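Local atomic coordinates of putative hydrolase (Chloroflexus aurantiacus J-10-fl, PDB entry 3CMN), a protein that is of unproven function but is probably a zinc-dependent, zincin-like metallopeptidase that hydrolyses peptide bonds. Residues 143-148 with 303-308; 252-257 with 310-315; 178-183 with 278-283. All blocks are in the same frame, centred on the assembly; numbering follows the deposited sequence.

Contact 1 of 3, residues 143-148 with 303-308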
loop_
_atom_site.group_PDB
_atom_site.type_symbol
_atom_site.label_atom_id
_atom_site.label_comp_id
_atom_site.label_asym_id
_atom_site.label_seq_id
_atom_site.Cartn_x
_atom_site.Cartn_y
_atom_site.Cartn_z
ATOM N N ASP A 143 1.215 3.256 -0.413
ATOM C CA ASP A 143 1.614 2.930 -1.775
ATOM C C ASP A 143 2.750 1.931 -1.792
ATOM O O ASP A 143 2.893 1.142 -2.729
ATOM C CB ASP A 143 2.028 4.196 -2.524
ATOM C CG ASP A 143 0.843 5.078 -2.873
ATOM O OD1 ASP A 143 1.061 6.116 -3.518
ATOM O OD2 ASP A 143 -0.305 4.730 -2.513
ATOM N N LEU A 144 3.551 1.964 -0.735
ATOM C CA LEU A 144 4.692 1.075 -0.615
ATOM C C LEU A 144 4.494 0.131 0.572
ATOM O O LEU A 144 4.520 0.547 1.723
ATOM C CB LEU A 144 5.958 1.911 -0.446
ATOM C CG LEU A 144 6.133 3.016 -1.501
ATOM C CD1 LEU A 144 7.362 3.841 -1.169
ATOM C CD2 LEU A 144 6.256 2.396 -2.893
ATOM N N SER A 145 4.282 -1.144 0.272
ATOM C CA SER A 145 4.054 -2.161 1.294
ATOM C C SER A 145 5.079 -2.156 2.422
ATOM O O SER A 145 4.707 -2.155 3.597
ATOM C CB SER A 145 4.017 -3.551 0.654
ATOM O OG SER A 145 2.983 -3.631 -0.307
ATOM N N LEU A 146 6.365 -2.162 2.076
ATOM C CA LEU A 146 7.411 -2.173 3.099
ATOM C C LEU A 146 7.375 -0.963 4.030
ATOM O O LEU A 146 7.913 -1.008 5.136
ATOM C CB LEU A 146 8.799 -2.305 2.454
ATOM C CG LEU A 146 9.118 -3.720 1.953
ATOM C CD1 LEU A 146 10.510 -3.758 1.336
ATOM C CD2 LEU A 146 9.020 -4.701 3.110
ATOM N N LEU A 147 6.747 0.122 3.592
ATOM C CA LEU A 147 6.636 1.298 4.440
ATOM C C LEU A 147 5.332 1.216 5.227
ATOM O O LEU A 147 5.182 1.860 6.257
ATOM C CB LEU A 147 6.668 2.586 3.607
ATOM C CG LEU A 147 8.019 3.029 3.031
ATOM C CD1 LEU A 147 7.829 4.357 2.310
ATOM C CD2 LEU A 147 9.066 3.179 4.139
ATOM N N SER A 148 4.396 0.405 4.743
ATOM C CA SER A 148 3.103 0.240 5.406
ATOM C C SER A 148 3.152 -0.736 6.585
ATOM O O SER A 148 2.218 -0.796 7.385
ATOM C CB SER A 148 2.049 -0.240 4.398
ATOM O OG SER A 148 1.925 0.658 3.308
ATOM N N MET A 303 9.743 -3.219 -6.772
ATOM C CA MET A 303 11.092 -2.667 -6.876
ATOM C C MET A 303 11.676 -2.438 -5.488
ATOM O O MET A 303 12.847 -2.743 -5.244
ATOM C CB MET A 303 11.051 -1.336 -7.654
ATOM C CG MET A 303 12.393 -0.583 -7.818
ATOM S SD MET A 303 13.092 0.280 -6.369
ATOM C CE MET A 303 12.070 1.730 -6.278
ATOM N N VAL A 304 10.863 -1.900 -4.581
ATOM C CA VAL A 304 11.321 -1.638 -3.221
ATOM C C VAL A 304 11.671 -2.937 -2.489
ATOM O O VAL A 304 12.590 -2.961 -1.678
ATOM C CB VAL A 304 10.262 -0.860 -2.397
ATOM C CG1 VAL A 304 10.856 -0.417 -1.078
ATOM C CG2 VAL A 304 9.776 0.345 -3.171
ATOM N N PHE A 305 10.940 -4.015 -2.766
ATOM C CA PHE A 305 11.241 -5.294 -2.123
ATOM C C PHE A 305 12.604 -5.808 -2.582
ATOM O O PHE A 305 13.450 -6.167 -1.764
ATOM C CB PHE A 305 10.170 -6.352 -2.436
ATOM C CG PHE A 305 8.922 -6.232 -1.595
ATOM C CD1 PHE A 305 7.856 -5.436 -2.007
ATOM C CD2 PHE A 305 8.812 -6.917 -0.384
ATOM C CE1 PHE A 305 6.698 -5.324 -1.224
ATOM C CE2 PHE A 305 7.661 -6.811 0.403
ATOM C CZ PHE A 305 6.606 -6.014 -0.019
ATOM N N ARG A 306 12.812 -5.835 -3.894
ATOM C CA ARG A 306 14.061 -6.324 -4.477
ATOM C C ARG A 306 15.270 -5.491 -4.085
ATOM O O ARG A 306 16.364 -6.017 -3.914
ATOM C CB ARG A 306 13.945 -6.341 -5.988
ATOM C CG ARG A 306 12.821 -7.209 -6.495
ATOM C CD ARG A 306 12.465 -6.764 -7.880
ATOM N NE ARG A 306 11.488 -7.630 -8.519
ATOM C CZ ARG A 306 11.689 -8.917 -8.782
ATOM N NH1 ARG A 306 12.831 -9.505 -8.451
ATOM N NH2 ARG A 306 10.754 -9.615 -9.413
ATOM N N LEU A 307 15.064 -4.184 -3.966
ATOM C CA LEU A 307 16.118 -3.262 -3.578
ATOM C C LEU A 307 16.645 -3.640 -2.192
ATOM O O LEU A 307 17.857 -3.670 -1.955
ATOM C CB LEU A 307 15.556 -1.840 -3.556
ATOM C CG LEU A 307 16.489 -0.697 -3.153
ATOM C CD1 LEU A 307 17.699 -0.645 -4.086
ATOM C CD2 LEU A 307 15.717 0.608 -3.193
ATOM N N THR A 308 15.722 -3.944 -1.283
ATOM C CA THR A 308 16.077 -4.314 0.084
ATOM C C THR A 308 16.446 -5.785 0.274
ATOM O O THR A 308 16.800 -6.196 1.375
ATOM C CB THR A 308 14.943 -3.963 1.066
ATOM O OG1 THR A 308 13.712 -4.527 0.602
ATOM C CG2 THR A 308 14.797 -2.464 1.183
#

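Contact 2 of 3, residues 252-257 with 310-315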
loop_
_atom_site.group_PDB
_atom_site.type_symbol
_atom_site.label_atom_id
_atom_site.label_comp_id
_atom_site.label_asym_id
_atom_site.label_seq_id
_atom_site.Cartn_x
_atom_site.Cartn_y
_atom_site.Cartn_z
ATOM N N ALA A 252 8.913 -20.283 -0.253
ATOM C CA ALA A 252 7.707 -20.394 0.557
ATOM C C ALA A 252 7.428 -19.012 1.148
ATOM O O ALA A 252 6.281 -18.550 1.192
ATOM C CB ALA A 252 7.918 -21.421 1.671
ATOM N N VAL A 253 8.499 -18.363 1.598
ATOM C CA VAL A 253 8.418 -17.032 2.173
ATOM C C VAL A 253 7.851 -16.071 1.126
ATOM O O VAL A 253 6.832 -15.421 1.364
ATOM C CB VAL A 253 9.807 -16.525 2.608
ATOM C CG1 VAL A 253 9.696 -15.138 3.217
ATOM C CG2 VAL A 253 10.411 -17.483 3.605
ATOM N N PHE A 254 8.506 -15.997 -0.031
ATOM C CA PHE A 254 8.059 -15.113 -1.097
ATOM C C PHE A 254 6.601 -15.375 -1.428
ATOM O O PHE A 254 5.804 -14.445 -1.551
ATOM C CB PHE A 254 8.906 -15.305 -2.365
ATOM C CG PHE A 254 10.346 -14.867 -2.221
ATOM C CD1 PHE A 254 10.781 -14.196 -1.083
ATOM C CD2 PHE A 254 11.266 -15.132 -3.235
ATOM C CE1 PHE A 254 12.106 -13.797 -0.951
ATOM C CE2 PHE A 254 12.597 -14.739 -3.117
ATOM C CZ PHE A 254 13.019 -14.069 -1.970
ATOM N N ASP A 255 6.263 -16.652 -1.555
ATOM C CA ASP A 255 4.910 -17.076 -1.888
ATOM C C ASP A 255 3.905 -16.450 -0.924
ATOM O O ASP A 255 2.869 -15.943 -1.341
ATOM C CB ASP A 255 4.832 -18.600 -1.817
ATOM C CG ASP A 255 3.698 -19.166 -2.646
ATOM O OD1 ASP A 255 2.556 -18.653 -2.546
ATOM O OD2 ASP A 255 3.950 -20.135 -3.397
ATOM N N ARG A 256 4.232 -16.488 0.366
ATOM C CA ARG A 256 3.383 -15.924 1.412
ATOM C C ARG A 256 3.289 -14.396 1.334
ATOM O O ARG A 256 2.199 -13.830 1.382
ATOM C CB ARG A 256 3.908 -16.325 2.797
ATOM C CG ARG A 256 3.566 -17.750 3.219
ATOM C CD ARG A 256 4.063 -18.013 4.633
ATOM N NE ARG A 256 3.764 -19.361 5.114
ATOM C CZ ARG A 256 2.658 -19.707 5.770
ATOM N NH1 ARG A 256 1.716 -18.806 6.040
ATOM N NH2 ARG A 256 2.498 -20.962 6.169
ATOM N N ILE A 257 4.434 -13.732 1.226
ATOM C CA ILE A 257 4.471 -12.276 1.135
ATOM C C ILE A 257 3.664 -11.860 -0.090
ATOM O O ILE A 257 2.868 -10.915 -0.036
ATOM C CB ILE A 257 5.923 -11.757 0.987
ATOM C CG1 ILE A 257 6.705 -12.057 2.266
ATOM C CG2 ILE A 257 5.923 -10.249 0.691
ATOM C CD1 ILE A 257 8.196 -11.805 2.157
ATOM N N LEU A 310 14.470 -8.675 -1.187
ATOM C CA LEU A 310 13.375 -9.626 -1.352
ATOM C C LEU A 310 13.101 -9.703 -2.851
ATOM O O LEU A 310 12.258 -8.972 -3.381
ATOM C CB LEU A 310 12.119 -9.159 -0.609
ATOM C CG LEU A 310 12.211 -9.190 0.915
ATOM C CD1 LEU A 310 12.533 -7.798 1.440
ATOM C CD2 LEU A 310 10.899 -9.694 1.497
ATOM N N ASP A 311 13.822 -10.589 -3.533
ATOM C CA ASP A 311 13.681 -10.732 -4.974
ATOM C C ASP A 311 12.452 -11.520 -5.387
ATOM O O ASP A 311 12.539 -12.456 -6.184
ATOM C CB ASP A 311 14.936 -11.376 -5.564
ATOM C CG ASP A 311 15.034 -11.184 -7.071
ATOM O OD1 ASP A 311 14.603 -12.082 -7.828
ATOM O OD2 ASP A 311 15.527 -10.117 -7.498
ATOM N N LEU A 312 11.305 -11.125 -4.847
ATOM C CA LEU A 312 10.041 -11.772 -5.158
ATOM C C LEU A 312 9.366 -11.058 -6.324
ATOM O O LEU A 312 9.915 -10.106 -6.876
ATOM C CB LEU A 312 9.138 -11.751 -3.928
ATOM C CG LEU A 312 9.106 -10.447 -3.128
ATOM C CD1 LEU A 312 8.376 -9.340 -3.882
ATOM C CD2 LEU A 312 8.428 -10.735 -1.814
ATOM N N LYS A 313 8.188 -11.528 -6.698
ATOM C CA LYS A 313 7.453 -10.916 -7.794
ATOM C C LYS A 313 5.983 -10.741 -7.439
ATOM O O LYS A 313 5.295 -11.723 -7.194
ATOM C CB LYS A 313 7.604 -11.748 -9.067
ATOM C CG LYS A 313 6.868 -11.180 -10.269
ATOM C CD LYS A 313 7.062 -12.055 -11.497
ATOM C CE LYS A 313 6.336 -11.481 -12.703
ATOM N NZ LYS A 313 6.533 -12.317 -13.918
ATOM N N LEU A 314 5.544 -9.497 -7.371
ATOM C CA LEU A 314 4.135 -9.221 -7.070
ATOM C C LEU A 314 3.216 -9.661 -8.213
ATOM O O LEU A 314 3.716 -9.886 -9.327
ATOM C CB LEU A 314 3.926 -7.731 -6.782
ATOM C CG LEU A 314 4.705 -7.147 -5.600
ATOM C CD1 LEU A 314 4.405 -5.664 -5.439
ATOM C CD2 LEU A 314 4.379 -7.900 -4.319
ATOM N N ALA A 315 1.932 -9.793 -7.964
ATOM C CA ALA A 315 1.015 -10.206 -9.014
ATOM C C ALA A 315 0.290 -9.012 -9.618
ATOM O O ALA A 315 -0.060 -8.056 -8.923
ATOM C CB ALA A 315 0.016 -11.218 -8.477
#

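Contact 3 of 3, residues 178-183 with 278-283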
loop_
_atom_site.group_PDB
_atom_site.type_symbol
_atom_site.label_atom_id
_atom_site.label_comp_id
_atom_site.label_asym_id
_atom_site.label_seq_id
_atom_site.Cartn_x
_atom_site.Cartn_y
_atom_site.Cartn_z
ATOM N N ARG A 178 -9.929 12.706 -5.319
ATOM C CA ARG A 178 -9.401 12.789 -3.968
ATOM C C ARG A 178 -10.227 12.009 -2.952
ATOM O O ARG A 178 -9.707 11.597 -1.920
ATOM C CB ARG A 178 -9.236 14.254 -3.556
ATOM C CG ARG A 178 -8.070 14.896 -4.265
ATOM C CD ARG A 178 -7.948 16.352 -3.936
ATOM N NE ARG A 178 -6.821 16.947 -4.643
ATOM C CZ ARG A 178 -6.774 17.134 -5.954
ATOM N NH1 ARG A 178 -7.797 16.775 -6.720
ATOM N NH2 ARG A 178 -5.699 17.684 -6.497
ATOM N N LEU A 179 -11.510 11.812 -3.234
ATOM C CA LEU A 179 -12.341 11.021 -2.339
ATOM C C LEU A 179 -11.984 9.571 -2.629
ATOM O O LEU A 179 -11.944 8.738 -1.731
ATOM C CB LEU A 179 -13.838 11.245 -2.587
ATOM C CG LEU A 179 -14.751 10.313 -1.766
ATOM C CD1 LEU A 179 -14.481 10.524 -0.268
ATOM C CD2 LEU A 179 -16.221 10.573 -2.095
ATOM N N TRP A 180 -11.711 9.288 -3.896
ATOM C CA TRP A 180 -11.334 7.952 -4.325
ATOM C C TRP A 180 -10.046 7.563 -3.593
ATOM O O TRP A 180 -9.923 6.456 -3.072
ATOM C CB TRP A 180 -11.094 7.932 -5.837
ATOM C CG TRP A 180 -10.648 6.594 -6.361
ATOM C CD1 TRP A 180 -11.447 5.551 -6.724
ATOM C CD2 TRP A 180 -9.294 6.146 -6.553
ATOM N NE1 TRP A 180 -10.680 4.484 -7.132
ATOM C CE2 TRP A 180 -9.356 4.821 -7.037
ATOM C CE3 TRP A 180 -8.036 6.737 -6.360
ATOM C CZ2 TRP A 180 -8.210 4.070 -7.332
ATOM C CZ3 TRP A 180 -6.894 5.989 -6.655
ATOM C CH2 TRP A 180 -6.993 4.669 -7.136
ATOM N N ILE A 181 -9.102 8.495 -3.557
ATOM C CA ILE A 181 -7.816 8.301 -2.904
ATOM C C ILE A 181 -7.951 8.136 -1.403
ATOM O O ILE A 181 -7.286 7.301 -0.796
ATOM C CB ILE A 181 -6.877 9.484 -3.218
ATOM C CG1 ILE A 181 -6.322 9.304 -4.632
ATOM C CG2 ILE A 181 -5.751 9.569 -2.199
ATOM C CD1 ILE A 181 -5.538 10.471 -5.124
ATOM N N THR A 182 -8.812 8.936 -0.801
ATOM C CA THR A 182 -9.026 8.849 0.628
ATOM C C THR A 182 -9.621 7.488 0.983
ATOM O O THR A 182 -9.205 6.854 1.947
ATOM C CB THR A 182 -9.954 9.978 1.101
ATOM O OG1 THR A 182 -9.317 11.241 0.852
ATOM C CG2 THR A 182 -10.264 9.837 2.580
ATOM N N LEU A 183 -10.586 7.040 0.185
ATOM C CA LEU A 183 -11.236 5.754 0.407
ATOM C C LEU A 183 -10.225 4.623 0.278
ATOM O O LEU A 183 -10.208 3.678 1.059
ATOM C CB LEU A 183 -12.357 5.557 -0.608
ATOM C CG LEU A 183 -13.607 6.398 -0.391
ATOM C CD1 LEU A 183 -14.562 6.198 -1.554
ATOM C CD2 LEU A 183 -14.257 6.002 0.931
ATOM N N ARG A 278 -21.095 3.849 -4.719
ATOM C CA ARG A 278 -22.256 4.594 -4.267
ATOM C C ARG A 278 -21.962 6.078 -4.068
ATOM O O ARG A 278 -22.878 6.906 -4.121
ATOM C CB ARG A 278 -22.798 3.995 -2.963
ATOM C CG ARG A 278 -21.795 3.201 -2.126
ATOM C CD ARG A 278 -21.503 3.850 -0.763
ATOM N NE ARG A 278 -22.667 4.480 -0.129
ATOM C CZ ARG A 278 -23.873 3.926 -0.027
ATOM N NH1 ARG A 278 -24.103 2.717 -0.520
ATOM N NH2 ARG A 278 -24.854 4.582 0.581
ATOM N N LEU A 279 -20.695 6.431 -3.861
ATOM C CA LEU A 279 -20.367 7.832 -3.635
ATOM C C LEU A 279 -19.586 8.565 -4.715
ATOM O O LEU A 279 -19.401 9.772 -4.611
ATOM C CB LEU A 279 -19.636 7.991 -2.300
ATOM C CG LEU A 279 -20.446 7.696 -1.037
ATOM C CD1 LEU A 279 -19.662 8.149 0.184
ATOM C CD2 LEU A 279 -21.771 8.429 -1.095
ATOM N N LEU A 280 -19.126 7.864 -5.744
ATOM C CA LEU A 280 -18.367 8.535 -6.800
ATOM C C LEU A 280 -19.008 8.404 -8.182
ATOM O O LEU A 280 -18.896 7.364 -8.830
ATOM C CB LEU A 280 -16.930 7.997 -6.855
ATOM C CG LEU A 280 -16.103 8.120 -5.569
ATOM C CD1 LEU A 280 -14.744 7.460 -5.761
ATOM C CD2 LEU A 280 -15.960 9.595 -5.193
ATOM N N PRO A 281 -19.692 9.463 -8.649
ATOM C CA PRO A 281 -20.332 9.415 -9.968
ATOM C C PRO A 281 -19.361 9.134 -11.118
ATOM O O PRO A 281 -19.747 8.558 -12.134
ATOM C CB PRO A 281 -21.022 10.785 -10.079
ATOM C CG PRO A 281 -20.299 11.648 -9.065
ATOM C CD PRO A 281 -20.052 10.700 -7.935
ATOM N N SER A 282 -18.102 9.527 -10.955
ATOM C CA SER A 282 -17.094 9.297 -11.986
ATOM C C SER A 282 -16.306 8.019 -11.719
ATOM O O SER A 282 -15.306 7.749 -12.385
ATOM C CB SER A 282 -16.132 10.489 -12.073
ATOM O OG SER A 282 -15.540 10.779 -10.817
ATOM N N PHE A 283 -16.779 7.225 -10.760
ATOM C CA PHE A 283 -16.122 5.978 -10.382
ATOM C C PHE A 283 -15.632 5.137 -11.560
ATOM O O PHE A 283 -14.455 4.779 -11.627
ATOM C CB PHE A 283 -17.050 5.119 -9.523
ATOM C CG PHE A 283 -16.344 3.992 -8.815
ATOM C CD1 PHE A 283 -15.680 4.219 -7.608
ATOM C CD2 PHE A 283 -16.317 2.709 -9.364
ATOM C CE1 PHE A 283 -15.002 3.186 -6.953
ATOM C CE2 PHE A 283 -15.641 1.666 -8.721
ATOM C CZ PHE A 283 -14.984 1.906 -7.513
#

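Contact 1 of 3, residues 143-148 with 303-308
Leu-146 covers one face of the Phe-305 ring, its CG standing 3.9 Å from the ring centroid and 17° off the normal, a CH-pi contact displaced toward the rim. From there the two methyls diverge. CD2 stays with the ring, 3.7 Å from Phe-305 CE2, whereas CD1 runs over the end of the opposing helix, 4.1 Å from Val-304 CG1. The same methyl meets Thr-308 tip to tip, with Leu-146 CD1 3.4 Å from Thr-308 OG1. Ser-145 takes the ring from another direction: its CB lies at the edge, near the ring plane, 3.6 Å from Phe-305 CZ. A looser apolar touch, in which the Leu-144 and Val-304 side chains cross at about a right angle, extends the contact along Val-304. No hydrogen bond spans the two segments, so apolar packing carries the contact.

The pairing sets a short helical turn, 145-148, against the C-terminal end of helix 283-307 in a largely helical chain of the zincin-like family. Phe-202 of helix 197-210 touches both Leu-146 and Phe-305, and Leu-206 of that helix also packs on Leu-146; Leu-134 of helix 120-135 touches Val-304.

Polar groups lie behind this layer. A chi1 of -60° turns Ser-145 OG toward Asp-301, one turn before Phe-305 on helix 283-307, while CB faces the ring edge; the resulting hydrogen bond ties the short turn to the neighbouring helix. Within the turn itself, Leu-144 O is gripped from opposite faces of its carbonyl plane, by Leu-147 N and by Ser-148 OG; the hydroxyl, at 3.0 Å from Leu-144 O, sits 56° out of that plane.

Contact 2 of 3, residues 252-257 with 310-315
A chi1 of 42° sets CG of Leu-312 between its backbone N and carbonyl carbon, and with a chi2 of 71° this turns CD2 to Ile-257, while the backbone itself brings Leu-312 CB over Phe-254. On the helix, Phe-254 has CG anti to its carbonyl carbon (chi1 -67°), which carries the ring out alongside the loop. Leu-312 CB then rests over one ring face, 4.2 Å from the centroid, in a CH-pi contact whose closest pair is Phe-254 CG with Leu-312 CB at 3.8 Å. Farther along the ring, Phe-254 CE2 approaches Asp-311 O obliquely at 3.8 Å, so main-chain atoms of the loop also line the phenyl group.

Here the long helix 248-279 receives the irregular segment that follows helix 283-307. Asp-311 is the centre of an inverse gamma turn, closed by a weak bond from Leu-312 N to Leu-310 O, and the turn lets Leu-310 and Leu-312 both reach Ile-257. Each crosses that side chain at about a right angle. Leu-312 CD2 lies 3.6 Å from Ile-257 CG2, and Leu-310 CD2 is packed tightly against Ile-257 CD1 at 3.5 Å.

Helix 197-210 borders the contact, its Asn-209 touching Phe-254 and Leu-310 and its Leu-205 touching Ile-257. Phe-305 of helix 283-307 packs on Leu-312. The carboxylate of Asp-311 is directed to the guanidinium group of Arg-306, a salt bridge that ties the turn back to the preceding helix.

Contact 3 of 3, residues 178-183 with 278-283
Leu-280 points its two methyls at neighbouring residues of the opposing helix, CD1 at Trp-180 and CD2 at Leu-179. The Leu-179 and Leu-280 side chains meet at a slant, their CD2 atoms only 3.3 Å apart, which is tighter than usual van der Waals contact. Leu-179 CB and CG are also close to that methyl, so Leu-280 CD2 lies against the length of the side chain. Against Trp-180 the crossing is near a right angle: Leu-280 CD1 sits 3.7 Å from Trp-180 CB and 3.9 Å from Trp-180 CD1, in the plane of the indole at its edge. Trp-180 CG is anti to the backbone N (chi1 178°), and the five-membered part of the indole is thereby presented to Leu-280 and Phe-283. The Phe-283 ring comes up more loosely, its CE1 4.3 Å from Trp-180 CD1, and Leu-280 CD1 lies in its plane as well as in that of the indole. Leu-183, one turn after Leu-179, adds a marginal touch on the same methyl.

Helix 174-193 carries an HExxH sequence, His-184 to His-188, consistent with the zinc-binding motif of zincins, where the histidines bind zinc and the glutamate is catalytic; no metal is bound to its histidines here. The indole of Trp-180 lies nearly parallel to the His-184 ring, and its NE1 hydrogen-bonds Glu-287 of helix 283-307, which fixes the edge offered to Leu-280.

The opposing segment runs from the end of helix 248-279 through a type I turn, Leu-280 to Phe-283, into helix 283-307; Phe-283 N to Leu-280 O, at 2.9 Å, closes the turn. Ser-282 OG, within it, hydrogen-bonds Asp-176 at the start of helix 174-193.

How the contacts relate
From the N terminus, residues 143-148 open contact 1, whose loop closes only at 303-308. Within that span lies all of contact 3, from helix 174-193 to the connection at 278-283. Contact 2 starts at 252-257, between the two segments of contact 1 and also between those of contact 3, but ends at 310-315, after both, so it crosses each of them. Contacts 1 and 2 touch, their centres about 12 Å apart, joined through the end of helix 283-307 and the loop after it. Contact 3 lies about 31 Å from contact 2, centre to centre, across the middle of the chain. Helix 248-279 links these two sites, and helix 283-307 returns from contact 3 to contact 1.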